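Local coordinates for protein 2-C-methyl-D-erythritol 4-phosphate cytidylyltransferase (Thermus thermophilus HB8, PDB 2PX7) that probably catalyses the formation of 4-diphosphocytidyl-2-C-methyl-D-erythritol from CTP and 2-C-methyl-D-erythritol 4-phosphate in isoprenoid biosynthesis, at residues Ala45-Gly50 against Phe216-Pro221; Leu108-Asp113 against Gly122-Val127. All coordinates share one frame; numbering follows the deposited sequence.

Interaction 1 of 2, residues Ala45-Gly50 against Phe216-Pro221; sequences AFLQVG and FKITHP
I218 supplies one side of this small apolar contact, and L47 and V49 share the other. The chi1 of I218 (-59°) sets CG1 anti to its own carbonyl carbon, and the chain then runs on extended (chi2 171°), which sends CD1 out to meet V49 tip to tip. The methyls I218 CD1 and V49 CG2 come to 4.0 Å. The second branch is used too: I218 CG2 lies 4.4 Å from L47 CD2, a looser touch. A two-branched isoleucine can thus serve two partners from a single backbone position. On the other loop a short valine and a longer leucine each bring one methyl to a different branch of I218. V49 CA and I218 CA lie 9.9 Å apart, so side chains alone span the gap between the two segments.

Polar groups of both loops turn to neighbours instead. K44 NZ bonds to I218 O and W57 NE1 to V49 O, giving two carbonyls next to the apolar patch partners of their own. At the N terminus of helix 221-231, D223, at N3, accepts through OD2 from the backbone N of T219 and of the N-cap residue H220.

K44 is predicted to stabilise the transition state, and K217, next to I218, to position the methylerythritol phosphate. Each of the two loops therefore has a predicted active-site lysine within a few residues of the apolar contact.

F216 and H220 pack against L226 and P142 of the second subunit. Within the chain, L224 and A227 of helix 221-231 and L54 of helix 54-61 pack around the three apolar side chains, joining the loop after strand 27-31 to the C-terminal helix.

Interaction 2 of 2, residues Leu108-Asp113 against Gly122-Val127; sequences LVLVHD and GLVARV
L110 meets V124 and V127 of the helix with both of its terminal methyls, and it is the one residue of 108-113 that touches the helix segment. Before it in the strand, V109 turns to the other face of the sheet, onto T175 and L178 of helix 175-188. L110 then points at helix 121-134: CG stands anti to its carbonyl carbon (chi1 -66°), and the leucine forks over the helix surface. One prong, CD1, lies 3.8 Å from V124 CG1; the other, CD2, reaches V127 CG1 at 3.6 Å. The two valines, three residues apart, lie on one side of the helix, and their compact branched side chains let it pack close to the strand. V111 returns to L178. Past the strand end, the ring of H112 meets F62, and its NE2 is hydrogen-bonded to R116 O, while the carboxylate of D113 makes salt bridges with R93 and R116.

Strand 108-111 runs between parallel strand 27-31 and antiparallel strand 165-174. Helix 121-134 belongs to the connection from this strand to strand 136-142, which skips over strand 165-174, as in the GT-A-like nucleotidyltransferase fold.

Overall arrangement
From the N terminus, the chain leaves strand 27-31 and enters the loop holding 45-50, whose partner, 216-221, comes only after strand 207-210. Interaction 1 therefore closes a loop of 165 intervening residues and joins an early loop to the start of the C-terminal helix. Interaction 2 is nested inside it and far more local: only eight residues lie between 108-113 and 122-127. The centres lie about 19 Å apart, yet the segments meet where K217 CE approaches D113 OD2 at 4.0 Å. Interaction 2 packs one helix on the central sheet, while interaction 1 ties together loops that carry or adjoin predicted active-site lysines.

Interaction 1 of 2, residues Ala45-Gly50 against Phe216-Pro221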
# COMPACT_ATOMS: atom_id res chain seq x y z
N ALA A 45 16.64 3.45 13.05
CA ALA A 45 16.41 4.83 13.48
C ALA A 45 17.40 5.81 12.84
O ALA A 45 17.07 6.97 12.64
CB ALA A 45 16.47 4.94 14.99
N PHE A 46 18.59 5.32 12.52
CA PHE A 46 19.64 6.14 11.91
C PHE A 46 19.75 5.98 10.39
O PHE A 46 20.74 6.39 9.79
CB PHE A 46 21.00 5.89 12.58
CG PHE A 46 20.99 6.04 14.10
CD1 PHE A 46 20.12 6.92 14.73
CD2 PHE A 46 21.89 5.31 14.88
CE1 PHE A 46 20.12 7.06 16.12
CE2 PHE A 46 21.90 5.45 16.28
CZ PHE A 46 21.01 6.32 16.89
N LEU A 47 18.74 5.38 9.76
CA LEU A 47 18.69 5.31 8.30
C LEU A 47 18.38 6.69 7.73
O LEU A 47 17.37 7.31 8.09
CB LEU A 47 17.67 4.27 7.82
CG LEU A 47 17.51 4.06 6.30
CD1 LEU A 47 18.61 3.17 5.72
CD2 LEU A 47 16.14 3.47 5.99
N GLN A 48 19.25 7.18 6.84
CA GLN A 48 19.07 8.47 6.19
C GLN A 48 18.02 8.40 5.09
O GLN A 48 18.02 7.49 4.27
CB GLN A 48 20.40 8.99 5.60
CG GLN A 48 21.27 9.78 6.57
CD GLN A 48 20.90 11.25 6.67
OE1 GLN A 48 20.47 11.86 5.69
NE2 GLN A 48 21.07 11.82 7.85
N VAL A 49 17.13 9.38 5.10
CA VAL A 49 16.12 9.54 4.07
C VAL A 49 16.08 11.03 3.75
O VAL A 49 15.49 11.82 4.49
CB VAL A 49 14.70 9.03 4.53
CG1 VAL A 49 13.67 9.21 3.42
CG2 VAL A 49 14.75 7.57 4.97
N GLY A 50 16.75 11.41 2.66
CA GLY A 50 16.73 12.77 2.12
C GLY A 50 17.14 13.91 3.05
O GLY A 50 16.44 14.93 3.14
N PHE A 216 3.39 5.50 4.86
CA PHE A 216 3.80 4.14 4.55
C PHE A 216 5.06 3.76 5.33
O PHE A 216 5.84 4.63 5.75
CB PHE A 216 3.99 3.91 3.03
CG PHE A 216 5.06 4.79 2.41
CD1 PHE A 216 6.38 4.37 2.34
CD2 PHE A 216 4.73 6.03 1.89
CE1 PHE A 216 7.37 5.19 1.76
CE2 PHE A 216 5.71 6.85 1.32
CZ PHE A 216 7.02 6.43 1.26
N LYS A 217 5.23 2.47 5.54
CA LYS A 217 6.36 1.96 6.30
C LYS A 217 7.50 1.70 5.32
O LYS A 217 7.29 1.13 4.26
CB LYS A 217 5.96 0.66 7.03
CG LYS A 217 7.05 0.08 7.93
CD LYS A 217 6.58 -1.15 8.72
CE LYS A 217 7.46 -1.33 9.98
NZ LYS A 217 7.42 -2.71 10.58
N ILE A 218 8.71 2.15 5.66
CA ILE A 218 9.89 1.83 4.86
C ILE A 218 10.43 0.48 5.31
O ILE A 218 11.02 0.35 6.39
CB ILE A 218 10.99 2.91 4.94
CG1 ILE A 218 10.45 4.25 4.45
CG2 ILE A 218 12.23 2.46 4.13
CD1 ILE A 218 11.38 5.44 4.69
N THR A 219 10.18 -0.53 4.48
CA THR A 219 10.59 -1.89 4.79
C THR A 219 11.63 -2.41 3.80
O THR A 219 12.69 -2.90 4.20
CB THR A 219 9.39 -2.82 4.77
OG1 THR A 219 8.39 -2.32 5.67
CG2 THR A 219 9.79 -4.24 5.19
N HIS A 220 11.32 -2.29 2.51
CA HIS A 220 12.08 -2.94 1.45
C HIS A 220 12.84 -1.87 0.66
O HIS A 220 12.54 -0.69 0.80
CB HIS A 220 11.13 -3.74 0.54
CG HIS A 220 10.36 -4.82 1.25
ND1 HIS A 220 9.01 -4.74 1.48
CD2 HIS A 220 10.75 -6.03 1.74
CE1 HIS A 220 8.59 -5.84 2.09
NE2 HIS A 220 9.63 -6.64 2.26
N PRO A 221 13.87 -2.27 -0.13
CA PRO A 221 14.71 -1.30 -0.83
C PRO A 221 13.96 -0.29 -1.71
O PRO A 221 14.33 0.88 -1.71
CB PRO A 221 15.63 -2.19 -1.68
CG PRO A 221 15.74 -3.42 -0.88
CD PRO A 221 14.34 -3.65 -0.36

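Interaction 2 of 2, residues Leu108-Asp113 against Gly122-Val127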
# COMPACT_ATOMS: atom_id res chain seq x y z
N LEU A 108 -2.25 10.01 28.23
CA LEU A 108 -2.53 9.65 26.84
C LEU A 108 -1.23 9.35 26.12
O LEU A 108 -0.24 10.05 26.31
CB LEU A 108 -3.29 10.79 26.16
CG LEU A 108 -4.19 10.36 25.01
CD1 LEU A 108 -5.52 9.86 25.50
CD2 LEU A 108 -4.40 11.51 24.05
N VAL A 109 -1.21 8.28 25.31
CA VAL A 109 -0.00 7.90 24.58
C VAL A 109 -0.24 7.76 23.09
O VAL A 109 -1.29 7.30 22.68
CB VAL A 109 0.67 6.57 25.07
CG1 VAL A 109 1.46 6.80 26.29
CG2 VAL A 109 -0.37 5.42 25.27
N LEU A 110 0.76 8.13 22.30
CA LEU A 110 0.82 7.77 20.89
C LEU A 110 2.02 6.88 20.68
O LEU A 110 3.12 7.17 21.17
CB LEU A 110 0.91 9.01 20.00
CG LEU A 110 -0.30 9.96 19.98
CD1 LEU A 110 0.06 11.27 19.29
CD2 LEU A 110 -1.54 9.32 19.28
N VAL A 111 1.82 5.76 20.01
CA VAL A 111 2.90 4.83 19.73
C VAL A 111 3.13 4.80 18.21
O VAL A 111 2.20 4.55 17.45
CB VAL A 111 2.58 3.41 20.22
CG1 VAL A 111 3.84 2.53 20.18
CG2 VAL A 111 1.97 3.44 21.63
N HIS A 112 4.37 5.06 17.80
CA HIS A 112 4.65 5.24 16.39
C HIS A 112 5.87 4.47 15.89
O HIS A 112 6.89 4.42 16.56
CB HIS A 112 4.79 6.74 16.06
CG HIS A 112 4.96 7.00 14.59
ND1 HIS A 112 3.96 6.76 13.67
CD2 HIS A 112 6.02 7.47 13.89
CE1 HIS A 112 4.40 7.08 12.46
NE2 HIS A 112 5.64 7.51 12.57
N ASP A 113 5.72 3.84 14.72
CA ASP A 113 6.80 3.16 14.03
C ASP A 113 7.71 4.18 13.41
O ASP A 113 7.25 4.98 12.62
CB ASP A 113 6.26 2.36 12.85
CG ASP A 113 5.48 1.17 13.27
OD1 ASP A 113 5.48 0.82 14.48
OD2 ASP A 113 4.84 0.57 12.36
N GLY A 122 -2.11 16.45 10.41
CA GLY A 122 -3.49 16.00 10.28
C GLY A 122 -3.70 14.59 10.82
O GLY A 122 -4.66 14.36 11.55
N LEU A 123 -2.84 13.65 10.45
CA LEU A 123 -2.95 12.27 10.92
C LEU A 123 -2.80 12.20 12.45
O LEU A 123 -3.63 11.62 13.12
CB LEU A 123 -1.93 11.36 10.23
CG LEU A 123 -2.01 9.83 10.47
CD1 LEU A 123 -3.42 9.29 10.34
CD2 LEU A 123 -1.12 9.13 9.50
N VAL A 124 -1.74 12.80 12.97
CA VAL A 124 -1.50 12.84 14.41
C VAL A 124 -2.72 13.37 15.17
O VAL A 124 -3.22 12.69 16.07
CB VAL A 124 -0.23 13.66 14.78
CG1 VAL A 124 0.06 13.56 16.30
CG2 VAL A 124 0.98 13.15 14.00
N ALA A 125 -3.23 14.55 14.79
CA ALA A 125 -4.36 15.17 15.50
C ALA A 125 -5.58 14.29 15.44
O ALA A 125 -6.31 14.18 16.42
CB ALA A 125 -4.69 16.58 14.91
N ARG A 126 -5.81 13.67 14.28
CA ARG A 126 -6.94 12.77 14.08
C ARG A 126 -6.83 11.53 14.99
O ARG A 126 -7.81 11.11 15.60
CB ARG A 126 -7.02 12.39 12.59
CG ARG A 126 -8.20 11.47 12.17
CD ARG A 126 -8.03 11.03 10.68
NE ARG A 126 -7.68 12.19 9.87
CZ ARG A 126 -6.81 12.22 8.86
NH1 ARG A 126 -6.16 11.14 8.45
NH2 ARG A 126 -6.59 13.37 8.25
N VAL A 127 -5.64 10.95 15.10
CA VAL A 127 -5.43 9.79 15.97
C VAL A 127 -5.62 10.22 17.42
O VAL A 127 -6.40 9.60 18.15
CB VAL A 127 -4.05 9.13 15.75
CG1 VAL A 127 -3.81 8.03 16.82
CG2 VAL A 127 -3.95 8.56 14.35